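Local atomic coordinates of Lin2111 protein (Listeria innocua, PDB entry 3EDP), a protein that is of unknown function but probably binds DNA as a transcription regulator of the GntR family. Residues L140-L145 and Y221-A226. Residues are numbered along the deposited sequence; the frame is centred on the assembly and turned at random.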
ATOM      1  N   LEU A 140       9.516   3.964  12.675  1.00 32.32           N
ATOM      2  CA  LEU A 140       9.168   5.372  12.637  1.00 33.56           C
ATOM      3  C   LEU A 140       8.432   5.675  11.341  1.00 31.28           C
ATOM      4  O   LEU A 140       8.874   5.289  10.258  1.00 31.62           O
ATOM      5  CB  LEU A 140      10.436   6.224  12.741  1.00 33.86           C
ATOM      6  CG  LEU A 140      10.277   7.721  12.506  1.00 41.14           C
ATOM      7  CD1 LEU A 140       9.539   8.339  13.673  1.00 42.27           C
ATOM      8  CD2 LEU A 140      11.643   8.367  12.348  1.00 51.38           C
ATOM      9  N   ASP A 141       7.301   6.356  11.453  1.00 32.29           N
ATOM     10  CA  ASP A 141       6.536   6.741  10.277  1.00 32.91           C
ATOM     11  C   ASP A 141       6.398   8.241  10.190  1.00 32.87           C
ATOM     12  O   ASP A 141       6.199   8.916  11.198  1.00 31.03           O
ATOM     13  CB  ASP A 141       5.146   6.098  10.278  1.00 34.10           C
ATOM     14  CG  ASP A 141       5.168   4.674   9.770  1.00 40.84           C
ATOM     15  OD1 ASP A 141       4.667   4.436   8.651  1.00 39.59           O
ATOM     16  OD2 ASP A 141       5.707   3.795  10.476  1.00 43.66           O
ATOM     17  N   ARG A 142       6.514   8.760   8.975  1.00 27.73           N
ATOM     18  CA  ARG A 142       6.211  10.156   8.723  1.00 31.77           C
ATOM     19  C   ARG A 142       5.215  10.252   7.571  1.00 36.73           C
ATOM     20  O   ARG A 142       5.407   9.643   6.513  1.00 27.70           O
ATOM     21  CB  ARG A 142       7.486  10.956   8.445  1.00 35.66           C
ATOM     22  CG  ARG A 142       7.261  12.221   7.631  1.00 48.55           C
ATOM     23  CD  ARG A 142       8.009  13.423   8.208  1.00 62.89           C
ATOM     24  NE  ARG A 142       9.246  13.058   8.897  1.00 72.22           N
ATOM     25  CZ  ARG A 142      10.320  12.539   8.304  1.00 78.66           C
ATOM     26  NH1 ARG A 142      10.315  12.294   6.997  1.00 84.01           N
ATOM     27  NH2 ARG A 142      11.396  12.246   9.025  1.00 71.26           N
ATOM     28  N   LEU A 143       4.141  10.998   7.809  1.00 23.82           N
ATOM     29  CA  LEU A 143       3.073  11.215   6.837  1.00 24.88           C
ATOM     30  C   LEU A 143       2.971  12.692   6.476  1.00 31.75           C
ATOM     31  O   LEU A 143       3.056  13.571   7.347  1.00 30.00           O
ATOM     32  CB  LEU A 143       1.733  10.810   7.437  1.00 31.69           C
ATOM     33  CG  LEU A 143       1.185   9.396   7.322  1.00 54.90           C
ATOM     34  CD1 LEU A 143       2.030   8.421   8.123  1.00 59.35           C
ATOM     35  CD2 LEU A 143      -0.262   9.394   7.798  1.00 58.55           C
ATOM     36  N   ILE A 144       2.770  12.954   5.194  1.00 25.14           N
ATOM     37  CA  ILE A 144       2.569  14.304   4.701  1.00 27.24           C
ATOM     38  C   ILE A 144       1.242  14.358   3.939  1.00 24.93           C
ATOM     39  O   ILE A 144       1.046  13.621   2.975  1.00 29.58           O
ATOM     40  CB  ILE A 144       3.717  14.735   3.774  1.00 27.58           C
ATOM     41  CG1 ILE A 144       5.070  14.554   4.472  1.00 31.35           C
ATOM     42  CG2 ILE A 144       3.525  16.183   3.324  1.00 25.31           C
ATOM     43  CD1 ILE A 144       5.325  15.522   5.618  1.00 34.82           C
ATOM     44  N   LEU A 145       0.332  15.217   4.391  1.00 25.87           N
ATOM     45  CA  LEU A 145      -0.988  15.382   3.777  1.00 25.43           C
ATOM     46  C   LEU A 145      -1.245  16.860   3.504  1.00 29.76           C
ATOM     47  O   LEU A 145      -1.347  17.644   4.432  1.00 31.61           O
ATOM     48  CB  LEU A 145      -2.081  14.889   4.727  1.00 26.11           C
ATOM     49  CG  LEU A 145      -2.040  13.463   5.279  1.00 38.13           C
ATOM     50  CD1 LEU A 145      -3.182  13.244   6.275  1.00 37.50           C
ATOM     51  CD2 LEU A 145      -2.133  12.467   4.161  1.00 29.88           C
ATOM     52  N   TYR A 221       6.619   7.923   4.715  1.00 27.00           N
ATOM     53  CA  TYR A 221       7.946   7.342   4.820  1.00 28.60           C
ATOM     54  C   TYR A 221       7.933   6.459   6.044  1.00 32.09           C
ATOM     55  O   TYR A 221       7.557   6.898   7.125  1.00 33.79           O
ATOM     56  CB  TYR A 221       9.025   8.418   4.965  1.00 24.74           C
ATOM     57  CG  TYR A 221       9.080   9.390   3.818  1.00 27.36           C
ATOM     58  CD1 TYR A 221       9.555   8.999   2.572  1.00 34.76           C
ATOM     59  CD2 TYR A 221       8.650  10.703   3.975  1.00 31.97           C
ATOM     60  CE1 TYR A 221       9.604   9.891   1.511  1.00 35.55           C
ATOM     61  CE2 TYR A 221       8.701  11.601   2.925  1.00 34.27           C
ATOM     62  CZ  TYR A 221       9.184  11.190   1.697  1.00 39.09           C
ATOM     63  OH  TYR A 221       9.233  12.081   0.652  1.00 42.89           O
ATOM     64  N   HIS A 222       8.315   5.202   5.860  1.00 28.01           N
ATOM     65  CA  HIS A 222       8.348   4.246   6.953  1.00 28.03           C
ATOM     66  C   HIS A 222       9.773   3.719   7.092  1.00 29.86           C
ATOM     67  O   HIS A 222      10.412   3.370   6.097  1.00 28.13           O
ATOM     68  CB  HIS A 222       7.362   3.105   6.675  1.00 22.51           C
ATOM     69  CG  HIS A 222       7.482   1.958   7.628  1.00 31.64           C
ATOM     70  ND1 HIS A 222       6.945   1.986   8.899  1.00 36.45           N
ATOM     71  CD2 HIS A 222       8.074   0.747   7.498  1.00 33.46           C
ATOM     72  CE1 HIS A 222       7.202   0.844   9.511  1.00 36.05           C
ATOM     73  NE2 HIS A 222       7.887   0.074   8.684  1.00 36.17           N
ATOM     74  N   TYR A 223      10.271   3.675   8.320  1.00 25.79           N
ATOM     75  CA  TYR A 223      11.657   3.281   8.569  1.00 27.45           C
ATOM     76  C   TYR A 223      11.716   2.086   9.504  1.00 35.54           C
ATOM     77  O   TYR A 223      11.005   2.049  10.515  1.00 26.82           O
ATOM     78  CB  TYR A 223      12.439   4.428   9.215  1.00 32.20           C
ATOM     79  CG  TYR A 223      12.503   5.700   8.398  1.00 36.21           C
ATOM     80  CD1 TYR A 223      13.573   5.947   7.546  1.00 32.16           C
ATOM     81  CD2 TYR A 223      11.501   6.658   8.490  1.00 33.34           C
ATOM     82  CE1 TYR A 223      13.642   7.110   6.808  1.00 36.49           C
ATOM     83  CE2 TYR A 223      11.557   7.822   7.750  1.00 31.58           C
ATOM     84  CZ  TYR A 223      12.629   8.042   6.912  1.00 36.32           C
ATOM     85  OH  TYR A 223      12.699   9.200   6.179  1.00 40.40           O
ATOM     86  N   GLU A 224      12.577   1.124   9.176  1.00 26.91           N
ATOM     87  CA  GLU A 224      12.793  -0.040  10.028  1.00 27.72           C
ATOM     88  C   GLU A 224      14.273  -0.370  10.101  1.00 30.28           C
ATOM     89  O   GLU A 224      15.002  -0.231   9.118  1.00 34.97           O
ATOM     90  CB  GLU A 224      12.076  -1.274   9.476  1.00 30.31           C
ATOM     91  CG  GLU A 224      10.569  -1.231   9.547  1.00 47.01           C
ATOM     92  CD  GLU A 224       9.920  -2.481   8.953  1.00 49.01           C
ATOM     93  OE1 GLU A 224      10.646  -3.455   8.633  1.00 50.91           O
ATOM     94  OE2 GLU A 224       8.682  -2.493   8.813  1.00 41.34           O
ATOM     95  N   ASP A 225      14.699  -0.825  11.270  1.00 29.95           N
ATOM     96  CA  ASP A 225      16.051  -1.317  11.477  1.00 29.25           C
ATOM     97  C   ASP A 225      16.341  -2.432  10.453  1.00 30.59           C
ATOM     98  O   ASP A 225      15.564  -3.369  10.319  1.00 28.78           O
ATOM     99  CB  ASP A 225      16.166  -1.840  12.911  1.00 36.20           C
ATOM    100  CG  ASP A 225      17.570  -2.290  13.266  1.00 44.54           C
ATOM    101  OD1 ASP A 225      18.462  -2.280  12.388  1.00 40.16           O
ATOM    102  OD2 ASP A 225      17.771  -2.659  14.441  1.00 49.14           O
ATOM    103  N   ALA A 226      17.438  -2.314   9.712  1.00 29.17           N
ATOM    104  CA  ALA A 226      17.776  -3.318   8.702  1.00 30.40           C
ATOM    105  C   ALA A 226      18.803  -4.345   9.199  1.00 32.35           C
ATOM    106  O   ALA A 226      19.212  -5.228   8.454  1.00 37.22           O
ATOM    107  CB  ALA A 226      18.271  -2.644   7.420  1.00 28.96           C
TER
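Paired through Leu140–Tyr223, Asp141–His222 and Arg142–Tyr221, the antiparallel strands 137-146 and 215-225 form the middle of the six-stranded sheet in the UTRA region. The segment axes lie 4.8 Å apart at 173°, and four backbone bonds set the register: the hydrogen-bonded pair Arg142–Tyr221 closes its ring with N to O and O to N both at 2.8 Å, while Leu140 and Tyr223 close the next. Between them sits the non-hydrogen-bonded pair, where a side-chain hydrogen bond adds a link. His222 ND1 donates to Asp141 OD2 at 2.7 Å, with an N-H...O angle of 160°. OD2 lies at the imidazole edge, nearly in the ring plane, and receives the proton on its syn side but 32° out of the carboxylate plane. His222 CG stands anti to the backbone N, and the ring's other nitrogen, NE2, donates onward along the same strand to Glu224 OE2, also at 2.7 Å. On the face carrying Leu140, Arg142, Tyr221 and Tyr223, Arg142 NH1 approaches Tyr221 CD2 obliquely at 3.8 Å, while NH2 makes a salt bridge to Glu189. Leu140 CD2 packs against Tyr223 CD2 at 4.2 Å. With both ring nitrogens bonded to carboxylates, the imidazole's rotation is fixed; two carboxylates, one at each ring nitrogen, would probably favour a doubly protonated, cationic imidazole.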